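Local coordinates for Serine/threonine-protein kinase pelle (Drosophila melanogaster, PDB 1D2Z), which phosphorylates serine and threonine residues in the Toll pathway that sets embryonic dorsoventral polarity, and is recruited to the plasma membrane by Tube through the death domain described here, at residues M11-L16 with N67-Q72; D32-L37 with D46-I51; Q78-L83 with R94-Y99. One frame throughout, in Å; residues are numbered along the deposited sequence. Where two conformers were deposited one is given.

All three contacts hold together the six-helix bundle of the Pelle death domain, and all three are chiefly apolar. Contacts 1 and 3 are buried and share a wall: Trp69 and Ile13 of contact 1, the former on helix 61-73, both pack on Leu80 of the next helix, 77-86, which contact 3 joins to the residues around the end of helix 90-95. Contact 2 joins helices 34-40 and 45-56 and is only partly buried, with an exposed glutamine at its margin; its Ile51 reaches Ile68 of segment 67-72. Only contact 1 has a water bridging the two backbones. Contacts 2 and 3 lie on opposite sides of the centre of the chain, yet Leu37 and Leu83 still touch.

Contact 1. Residues M11-L16 with N67-Q72; sequences MAIRLL and NIWGGQ
Ile13 and Gly70 bring the two backbones to within 5.3 Å, CA to CA, where the short 3-10 turn 13-15 settles against helix 61-73. Segment 67-72 contains a wider, pi-type turn. Gly70 has no side chain to hold the turn off, and a CB there would run into CG2 of Ile13. Instead the isoleucine lies directly on the helix backbone, its CB 4.1 Å from Gly70 CA. One water fills in the polar side of this approach: it accepts from Arg14 N at 3.0 Å and donates to Gly70 O at 2.8 Å, tying the first turn to the helix carbonyl.

In this death-domain bundle the loop leading into helix 18-31 is thus laid across helix 61-73, and Ile13 also packs on Leu80 of helix 77-86. With CG1 opposite the carbonyl carbon (chi1 -70°) and the chain extended beyond it, CD1 is carried past Gly70 to the indole of Trp69. That methyl approaches the CE3-CZ3 side of the ring obliquely, 3.8 Å from Trp69 CZ3 and 3.9 Å from Trp69 CE3. The tryptophan ring also meets those of Phe65 and His75. Just past Gly70, Gly71 O and the side chain of Gln72 hydrogen-bond to the neighbouring Tube death domain.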
loop_
_atom_site.group_PDB
_atom_site.type_symbol
_atom_site.label_atom_id
_atom_site.label_comp_id
_atom_site.label_asym_id
_atom_site.label_seq_id
_atom_site.Cartn_x
_atom_site.Cartn_y
_atom_site.Cartn_z
ATOM N N MET A 11 8.093 -12.632 -7.058
ATOM C CA MET A 11 8.474 -11.382 -6.422
ATOM C C MET A 11 7.372 -10.336 -6.526
ATOM O O MET A 11 6.432 -10.472 -7.312
ATOM C CB MET A 11 9.755 -10.827 -7.045
ATOM C CG MET A 11 9.643 -10.484 -8.523
ATOM S SD MET A 11 11.114 -9.626 -9.133
ATOM C CE MET A 11 12.318 -10.974 -9.162
ATOM N N ALA A 12 7.497 -9.296 -5.714
ATOM C CA ALA A 12 6.539 -8.203 -5.726
ATOM C C ALA A 12 6.770 -7.415 -7.012
ATOM O O ALA A 12 7.912 -7.283 -7.466
ATOM C CB ALA A 12 6.760 -7.306 -4.516
ATOM N N ILE A 13 5.685 -6.918 -7.603
ATOM C CA ILE A 13 5.743 -6.122 -8.827
ATOM C C ILE A 13 6.740 -4.970 -8.687
ATOM O O ILE A 13 7.467 -4.646 -9.633
ATOM C CB ILE A 13 4.337 -5.544 -9.166
ATOM C CG1 ILE A 13 3.404 -6.679 -9.610
ATOM C CG2 ILE A 13 4.443 -4.425 -10.204
ATOM C CD1 ILE A 13 1.940 -6.290 -9.713
ATOM N N ARG A 14 6.779 -4.367 -7.502
ATOM C CA ARG A 14 7.677 -3.249 -7.224
ATOM C C ARG A 14 9.155 -3.628 -7.336
ATOM O O ARG A 14 10.010 -2.755 -7.498
ATOM C CB ARG A 14 7.384 -2.676 -5.835
ATOM C CG ARG A 14 7.373 -3.725 -4.741
ATOM C CD ARG A 14 6.839 -3.180 -3.423
ATOM N NE ARG A 14 6.705 -4.243 -2.429
ATOM C CZ ARG A 14 7.726 -4.818 -1.801
ATOM N NH1 ARG A 14 8.972 -4.435 -2.050
ATOM N NH2 ARG A 14 7.501 -5.803 -0.941
ATOM N N LEU A 15 9.447 -4.926 -7.269
ATOM C CA LEU A 15 10.825 -5.417 -7.364
ATOM C C LEU A 15 11.254 -5.820 -8.780
ATOM O O LEU A 15 12.415 -6.154 -9.007
ATOM C CB LEU A 15 11.048 -6.576 -6.384
ATOM C CG LEU A 15 10.871 -6.254 -4.892
ATOM C CD1 LEU A 15 10.992 -7.525 -4.061
ATOM C CD2 LEU A 15 11.899 -5.222 -4.447
ATOM N N LEU A 16 10.324 -5.783 -9.732
ATOM C CA LEU A 16 10.636 -6.132 -11.118
ATOM C C LEU A 16 11.816 -5.319 -11.640
ATOM O O LEU A 16 11.837 -4.093 -11.515
ATOM C CB LEU A 16 9.431 -5.883 -12.029
ATOM C CG LEU A 16 8.430 -7.010 -12.281
ATOM C CD1 LEU A 16 7.218 -6.458 -13.029
ATOM C CD2 LEU A 16 9.092 -8.124 -13.080
ATOM N N ASN A 67 2.886 1.401 -10.471
ATOM C CA ASN A 67 3.290 2.131 -9.267
ATOM C C ASN A 67 2.159 2.119 -8.237
ATOM O O ASN A 67 2.391 1.898 -7.049
ATOM C CB ASN A 67 3.659 3.585 -9.603
ATOM C CG ASN A 67 5.063 3.724 -10.203
ATOM O OD1 ASN A 67 5.903 2.839 -10.071
ATOM N ND2 ASN A 67 5.312 4.851 -10.859
ATOM N N ILE A 68 0.932 2.333 -8.705
ATOM C CA ILE A 68 -0.236 2.353 -7.824
ATOM C C ILE A 68 -0.672 0.957 -7.376
ATOM O O ILE A 68 -0.681 0.651 -6.181
ATOM C CB ILE A 68 -1.438 3.084 -8.502
ATOM C CG1 ILE A 68 -1.082 4.554 -8.743
ATOM C CG2 ILE A 68 -2.692 2.985 -7.630
ATOM C CD1 ILE A 68 -2.034 5.295 -9.668
ATOM N N TRP A 69 -1.019 0.111 -8.340
ATOM C CA TRP A 69 -1.497 -1.238 -8.049
ATOM C C TRP A 69 -0.430 -2.127 -7.398
ATOM O O TRP A 69 -0.711 -2.838 -6.434
ATOM C CB TRP A 69 -2.041 -1.867 -9.333
ATOM C CG TRP A 69 -2.853 -3.102 -9.126
ATOM C CD1 TRP A 69 -3.996 -3.226 -8.370
ATOM C CD2 TRP A 69 -2.599 -4.391 -9.684
ATOM N NE1 TRP A 69 -4.461 -4.516 -8.427
ATOM C CE2 TRP A 69 -3.625 -5.254 -9.226
ATOM C CE3 TRP A 69 -1.604 -4.907 -10.528
ATOM C CZ2 TRP A 69 -3.683 -6.601 -9.588
ATOM C CZ3 TRP A 69 -1.662 -6.249 -10.885
ATOM C CH2 TRP A 69 -2.693 -7.080 -10.414
ATOM N N GLY A 70 0.798 -2.061 -7.901
ATOM C CA GLY A 70 1.863 -2.866 -7.326
ATOM C C GLY A 70 2.416 -2.252 -6.053
ATOM O O GLY A 70 2.647 -2.944 -5.066
ATOM N N GLY A 71 2.597 -0.937 -6.070
ATOM C CA GLY A 71 3.132 -0.244 -4.916
ATOM C C GLY A 71 2.283 -0.301 -3.665
ATOM O O GLY A 71 2.685 -0.894 -2.663
ATOM N N GLN A 72 1.095 0.288 -3.713
ATOM C CA GLN A 72 0.233 0.297 -2.536
ATOM C C GLN A 72 -0.303 -1.064 -2.102
ATOM O O GLN A 72 -0.319 -1.373 -0.913
ATOM C CB GLN A 72 -0.943 1.258 -2.720
ATOM C CG GLN A 72 -1.882 1.275 -1.519
ATOM C CD GLN A 72 -3.106 2.143 -1.718
ATOM O OE1 GLN A 72 -3.043 3.209 -2.349
ATOM N NE2 GLN A 72 -4.231 1.697 -1.167
HETATM O O HOH W 1 4.522 -4.921 -5.652
#

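Contact 2. Residues D32-L37 with D46-I51; sequences DVWQQL and DQVEQI
Trp34 sets the benzo half of its indole against the CG2 methyl of Ile51, which lies 3.3 Å from the ring plane, toward the rim. The shortest approach is from Trp34 CE3 to Ile51 CG2, 3.4 Å, a tight fit for two carbons, and CD2 of the indole is 3.7 Å from the same methyl. Behind CG2, the branch carbon Ile51 CB follows at 3.9 Å from Trp34 CE3. The two side chains lie alongside, running opposite ways.

Trp34 holds CG between its backbone N and carbonyl carbon (chi1 73°), a setting that swings the ring across to helix 45-56. Its other face is backed by CB of the following residue, Gln35, over the ring centre, leaving the indole sandwiched between its own helix and the next. Val48, one turn before Ile51, brings CG1 to the ring edge in plane, 4.0 Å from Trp34 CZ3, while the backbone Val48 O approaches CZ3 obliquely.

This is packing between consecutive helices of the death-domain fold, 34-40 and 45-56, with Val33 at the N-cap of the first. The indole reaches farther along the second helix to Ser52 and Lys55, and also touches Ala61 at the start of helix 61-73. Replacing Trp34 with an alanine would probably open a gap between the helices and leave CG2 of Ile51 and CG1 of Val48 without the ring they pack on.

At the exposed margin, Gln35 bends at chi2 (62°) to bring its OE1 4.0 Å from Val48 CG1. Ile51, on the buried side, also packs on Leu43.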
loop_
_atom_site.group_PDB
_atom_site.type_symbol
_atom_site.label_atom_id
_atom_site.label_comp_id
_atom_site.label_asym_id
_atom_site.label_seq_id
_atom_site.Cartn_x
_atom_site.Cartn_y
_atom_site.Cartn_z
ATOM N N ASP A 32 -2.121 0.924 -25.364
ATOM C CA ASP A 32 -2.998 1.885 -24.696
ATOM C C ASP A 32 -4.110 1.170 -23.910
ATOM O O ASP A 32 -5.302 1.405 -24.133
ATOM C CB ASP A 32 -3.593 2.863 -25.722
ATOM C CG ASP A 32 -4.153 4.131 -25.083
ATOM O OD1 ASP A 32 -3.761 4.466 -23.941
ATOM O OD2 ASP A 32 -4.978 4.807 -25.741
ATOM N N VAL A 33 -3.703 0.283 -23.005
ATOM C CA VAL A 33 -4.644 -0.474 -22.180
ATOM C C VAL A 33 -4.651 -0.077 -20.700
ATOM O O VAL A 33 -5.221 -0.795 -19.881
ATOM C CB VAL A 33 -4.368 -2.000 -22.244
ATOM C CG1 VAL A 33 -4.779 -2.564 -23.599
ATOM C CG2 VAL A 33 -2.885 -2.288 -21.961
ATOM N N TRP A 34 -4.045 1.056 -20.350
ATOM C CA TRP A 34 -4.012 1.455 -18.939
ATOM C C TRP A 34 -5.407 1.596 -18.317
ATOM O O TRP A 34 -5.636 1.133 -17.198
ATOM C CB TRP A 34 -3.182 2.725 -18.723
ATOM C CG TRP A 34 -3.816 4.000 -19.205
ATOM C CD1 TRP A 34 -3.624 4.606 -20.410
ATOM C CD2 TRP A 34 -4.739 4.825 -18.479
ATOM N NE1 TRP A 34 -4.371 5.761 -20.483
ATOM C CE2 TRP A 34 -5.066 5.918 -19.312
ATOM C CE3 TRP A 34 -5.323 4.747 -17.207
ATOM C CZ2 TRP A 34 -5.954 6.928 -18.915
ATOM C CZ3 TRP A 34 -6.208 5.752 -16.809
ATOM C CH2 TRP A 34 -6.512 6.827 -17.663
ATOM N N GLN A 35 -6.340 2.189 -19.059
ATOM C CA GLN A 35 -7.710 2.375 -18.571
ATOM C C GLN A 35 -8.384 1.023 -18.363
ATOM O O GLN A 35 -9.114 0.825 -17.390
ATOM C CB GLN A 35 -8.511 3.264 -19.541
ATOM C CG GLN A 35 -9.973 3.504 -19.164
ATOM C CD GLN A 35 -10.158 4.230 -17.829
ATOM O OE1 GLN A 35 -10.331 5.448 -17.790
ATOM N NE2 GLN A 35 -10.158 3.472 -16.734
ATOM N N GLN A 36 -8.090 0.078 -19.249
ATOM C CA GLN A 36 -8.644 -1.261 -19.147
ATOM C C GLN A 36 -8.064 -1.947 -17.900
ATOM O O GLN A 36 -8.784 -2.624 -17.163
ATOM C CB GLN A 36 -8.309 -2.056 -20.412
ATOM C CG GLN A 36 -9.133 -3.304 -20.607
ATOM C CD GLN A 36 -8.904 -3.946 -21.966
ATOM O OE1 GLN A 36 -8.694 -3.257 -22.968
ATOM N NE2 GLN A 36 -8.945 -5.272 -22.006
ATOM N N LEU A 37 -6.766 -1.754 -17.660
ATOM C CA LEU A 37 -6.110 -2.335 -16.493
ATOM C C LEU A 37 -6.715 -1.749 -15.210
ATOM O O LEU A 37 -7.087 -2.485 -14.299
ATOM C CB LEU A 37 -4.599 -2.054 -16.524
ATOM C CG LEU A 37 -3.747 -2.737 -17.605
ATOM C CD1 LEU A 37 -2.348 -2.121 -17.632
ATOM C CD2 LEU A 37 -3.674 -4.234 -17.345
ATOM N N ASP A 46 -9.386 8.850 -7.926
ATOM C CA ASP A 46 -8.155 9.599 -7.716
ATOM C C ASP A 46 -6.945 8.863 -8.305
ATOM O O ASP A 46 -6.013 9.497 -8.804
ATOM C CB ASP A 46 -7.935 9.863 -6.229
ATOM C CG ASP A 46 -7.271 11.197 -5.974
ATOM O OD1 ASP A 46 -6.021 11.251 -5.960
ATOM O OD2 ASP A 46 -8.005 12.197 -5.801
ATOM N N GLN A 47 -6.969 7.531 -8.236
ATOM C CA GLN A 47 -5.890 6.696 -8.774
ATOM C C GLN A 47 -5.908 6.750 -10.304
ATOM O O GLN A 47 -4.868 6.946 -10.942
ATOM C CB GLN A 47 -6.037 5.260 -8.259
ATOM C CG GLN A 47 -6.012 5.199 -6.734
ATOM C CD GLN A 47 -6.225 3.814 -6.166
ATOM O OE1 GLN A 47 -7.231 3.153 -6.448
ATOM N NE2 GLN A 47 -5.299 3.383 -5.311
ATOM N N VAL A 48 -7.106 6.629 -10.875
ATOM C CA VAL A 48 -7.311 6.692 -12.320
ATOM C C VAL A 48 -6.825 8.045 -12.845
ATOM O O VAL A 48 -6.103 8.115 -13.842
ATOM C CB VAL A 48 -8.816 6.508 -12.680
ATOM C CG1 VAL A 48 -9.042 6.708 -14.170
ATOM C CG2 VAL A 48 -9.292 5.123 -12.262
ATOM N N GLU A 49 -7.197 9.115 -12.144
ATOM C CA GLU A 49 -6.799 10.463 -12.535
ATOM C C GLU A 49 -5.290 10.661 -12.428
ATOM O O GLU A 49 -4.693 11.356 -13.245
ATOM C CB GLU A 49 -7.532 11.511 -11.688
ATOM C CG GLU A 49 -7.247 12.961 -12.089
ATOM C CD GLU A 49 -7.468 13.227 -13.575
ATOM O OE1 GLU A 49 -8.462 12.716 -14.145
ATOM O OE2 GLU A 49 -6.643 13.953 -14.172
ATOM N N GLN A 50 -4.679 10.049 -11.418
ATOM C CA GLN A 50 -3.235 10.144 -11.218
ATOM C C GLN A 50 -2.524 9.531 -12.432
ATOM O O GLN A 50 -1.531 10.072 -12.909
ATOM C CB GLN A 50 -2.831 9.429 -9.922
ATOM C CG GLN A 50 -1.329 9.421 -9.620
ATOM C CD GLN A 50 -1.003 8.713 -8.312
ATOM O OE1 GLN A 50 -1.773 8.778 -7.353
ATOM N NE2 GLN A 50 0.141 8.034 -8.267
ATOM N N ILE A 51 -3.062 8.426 -12.950
ATOM C CA ILE A 51 -2.477 7.771 -14.122
ATOM C C ILE A 51 -2.674 8.654 -15.352
ATOM O O ILE A 51 -1.719 8.936 -16.082
ATOM C CB ILE A 51 -3.119 6.390 -14.411
ATOM C CG1 ILE A 51 -2.945 5.454 -13.208
ATOM C CG2 ILE A 51 -2.476 5.776 -15.655
ATOM C CD1 ILE A 51 -3.778 4.190 -13.278
#

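Contact 3. Residues Q78-L83 with R94-Y99; sequences QTLFAL and RLIKDY
Ile96 points its CB toward helix 77-86, where Phe81 is its nearest counterpart, with CA atoms 7.4 Å apart. From CB the longer branch leaves with CG1 held between the backbone N and the carbonyl carbon (chi1 56°), and this CG1 comes 4.1 Å from Phe81 CD1. The chain then runs on extended to CD1, the atom that does most of the touching. This methyl presses on the helix backbone, 3.8 Å from Phe81 CA and 3.9 Å from Phe81 N, and lies at the edge of the phenyl ring, near its plane, 4.0 Å from Phe81 CD1. On its other flank it meets Leu80 CD2 at 4.2 Å. The tip is therefore seated between two successive side chains of one helical turn.

Outward from this apolar seat, Lys97 NZ forms a salt bridge with Asp98 OD1, meeting it on the syn side.

Ile96 follows helix 90-95 and packs this part of the chain against helix 77-86, touching also Val77 and Phe84; Leu24 of helix 18-31 touches both Ile96 and Leu80, making this a junction of three helices.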
loop_
_atom_site.group_PDB
_atom_site.type_symbol
_atom_site.label_atom_id
_atom_site.label_comp_id
_atom_site.label_asym_id
_atom_site.label_seq_id
_atom_site.Cartn_x
_atom_site.Cartn_y
_atom_site.Cartn_z
ATOM N N GLN A 78 3.023 -12.806 -10.257
ATOM C CA GLN A 78 2.055 -13.838 -10.623
ATOM C C GLN A 78 0.652 -13.236 -10.736
ATOM O O GLN A 78 -0.088 -13.538 -11.674
ATOM C CB GLN A 78 2.059 -14.992 -9.616
ATOM C CG GLN A 78 1.129 -16.129 -10.019
ATOM C CD GLN A 78 1.144 -17.287 -9.045
ATOM O OE1 GLN A 78 0.119 -17.634 -8.465
ATOM N NE2 GLN A 78 2.307 -17.904 -8.875
ATOM N N THR A 79 0.302 -12.357 -9.802
ATOM C CA THR A 79 -1.010 -11.714 -9.826
ATOM C C THR A 79 -1.124 -10.825 -11.066
ATOM O O THR A 79 -2.179 -10.761 -11.692
ATOM C CB THR A 79 -1.273 -10.928 -8.521
ATOM O OG1 THR A 79 -1.224 -11.844 -7.420
ATOM C CG2 THR A 79 -2.653 -10.268 -8.540
ATOM N N LEU A 80 -0.011 -10.203 -11.452
ATOM C CA LEU A 80 0.038 -9.359 -12.645
ATOM C C LEU A 80 -0.174 -10.255 -13.878
ATOM O O LEU A 80 -0.890 -9.889 -14.814
ATOM C CB LEU A 80 1.392 -8.646 -12.734
ATOM C CG LEU A 80 1.610 -7.737 -13.946
ATOM C CD1 LEU A 80 0.601 -6.571 -13.934
ATOM C CD2 LEU A 80 3.036 -7.211 -13.926
ATOM N N PHE A 81 0.455 -11.427 -13.856
ATOM C CA PHE A 81 0.341 -12.417 -14.927
ATOM C C PHE A 81 -1.142 -12.802 -15.090
ATOM O O PHE A 81 -1.673 -12.809 -16.203
ATOM C CB PHE A 81 1.191 -13.642 -14.561
ATOM C CG PHE A 81 1.328 -14.659 -15.665
ATOM C CD1 PHE A 81 2.255 -14.475 -16.693
ATOM C CD2 PHE A 81 0.563 -15.825 -15.654
ATOM C CE1 PHE A 81 2.420 -15.442 -17.693
ATOM C CE2 PHE A 81 0.720 -16.799 -16.650
ATOM C CZ PHE A 81 1.651 -16.605 -17.669
ATOM N N ALA A 82 -1.815 -13.060 -13.965
ATOM C CA ALA A 82 -3.232 -13.425 -13.965
ATOM C C ALA A 82 -4.120 -12.309 -14.519
ATOM O O ALA A 82 -5.112 -12.579 -15.207
ATOM C CB ALA A 82 -3.684 -13.810 -12.553
ATOM N N LEU A 83 -3.771 -11.058 -14.219
ATOM C CA LEU A 83 -4.532 -9.916 -14.717
ATOM C C LEU A 83 -4.416 -9.862 -16.233
ATOM O O LEU A 83 -5.407 -9.652 -16.935
ATOM C CB LEU A 83 -4.025 -8.606 -14.113
ATOM C CG LEU A 83 -4.612 -7.303 -14.678
ATOM C CD1 LEU A 83 -6.127 -7.241 -14.464
ATOM C CD2 LEU A 83 -3.935 -6.101 -14.028
ATOM N N ARG A 94 3.888 -13.021 -21.904
ATOM C CA ARG A 94 5.153 -13.570 -22.378
ATOM C C ARG A 94 6.345 -12.752 -21.889
ATOM O O ARG A 94 7.370 -13.318 -21.509
ATOM C CB ARG A 94 5.170 -13.669 -23.905
ATOM C CG ARG A 94 6.140 -14.719 -24.428
ATOM C CD ARG A 94 6.097 -14.821 -25.946
ATOM N NE ARG A 94 6.482 -13.550 -26.540
ATOM C CZ ARG A 94 7.737 -13.173 -26.764
ATOM N NH1 ARG A 94 8.756 -13.976 -26.477
ATOM N NH2 ARG A 94 7.975 -11.934 -27.152
ATOM N N LEU A 95 6.194 -11.428 -21.858
ATOM C CA LEU A 95 7.270 -10.550 -21.414
ATOM C C LEU A 95 7.697 -10.781 -19.968
ATOM O O LEU A 95 8.845 -10.506 -19.606
ATOM C CB LEU A 95 6.898 -9.078 -21.638
ATOM C CG LEU A 95 6.971 -8.614 -23.096
ATOM C CD1 LEU A 95 6.475 -7.179 -23.218
ATOM C CD2 LEU A 95 8.405 -8.741 -23.614
ATOM N N ILE A 96 6.779 -11.288 -19.147
ATOM C CA ILE A 96 7.091 -11.558 -17.745
ATOM C C ILE A 96 7.112 -13.048 -17.400
ATOM O O ILE A 96 7.148 -13.410 -16.223
ATOM C CB ILE A 96 6.104 -10.843 -16.775
ATOM C CG1 ILE A 96 4.656 -11.233 -17.087
ATOM C CG2 ILE A 96 6.305 -9.338 -16.832
ATOM C CD1 ILE A 96 3.669 -10.830 -15.992
ATOM N N LYS A 97 7.141 -13.906 -18.418
ATOM C CA LYS A 97 7.143 -15.353 -18.192
ATOM C C LYS A 97 8.317 -15.842 -17.355
ATOM O O LYS A 97 8.184 -16.798 -16.598
ATOM C CB LYS A 97 7.116 -16.118 -19.521
ATOM C CG LYS A 97 8.417 -16.061 -20.312
ATOM C CD LYS A 97 8.271 -16.712 -21.687
ATOM C CE LYS A 97 9.504 -16.472 -22.553
ATOM N NZ LYS A 97 10.745 -17.061 -21.947
ATOM N N ASP A 98 9.447 -15.152 -17.464
ATOM C CA ASP A 98 10.659 -15.535 -16.745
ATOM C C ASP A 98 10.646 -15.247 -15.242
ATOM O O ASP A 98 11.524 -15.712 -14.511
ATOM C CB ASP A 98 11.879 -14.886 -17.412
ATOM C CG ASP A 98 11.946 -15.173 -18.911
ATOM O OD1 ASP A 98 11.645 -16.318 -19.316
ATOM O OD2 ASP A 98 12.294 -14.255 -19.686
ATOM N N TYR A 99 9.639 -14.504 -14.783
ATOM C CA TYR A 99 9.509 -14.153 -13.366
ATOM C C TYR A 99 8.300 -14.833 -12.740
ATOM O O TYR A 99 7.852 -14.473 -11.650
ATOM C CB TYR A 99 9.406 -12.640 -13.218
ATOM C CG TYR A 99 10.644 -11.928 -13.694
ATOM C CD1 TYR A 99 11.725 -11.730 -12.835
ATOM C CD2 TYR A 99 10.756 -11.491 -15.012
ATOM C CE1 TYR A 99 12.893 -11.117 -13.279
ATOM C CE2 TYR A 99 11.917 -10.879 -15.467
ATOM C CZ TYR A 99 12.983 -10.695 -14.595
ATOM O OH TYR A 99 14.138 -10.102 -15.038
#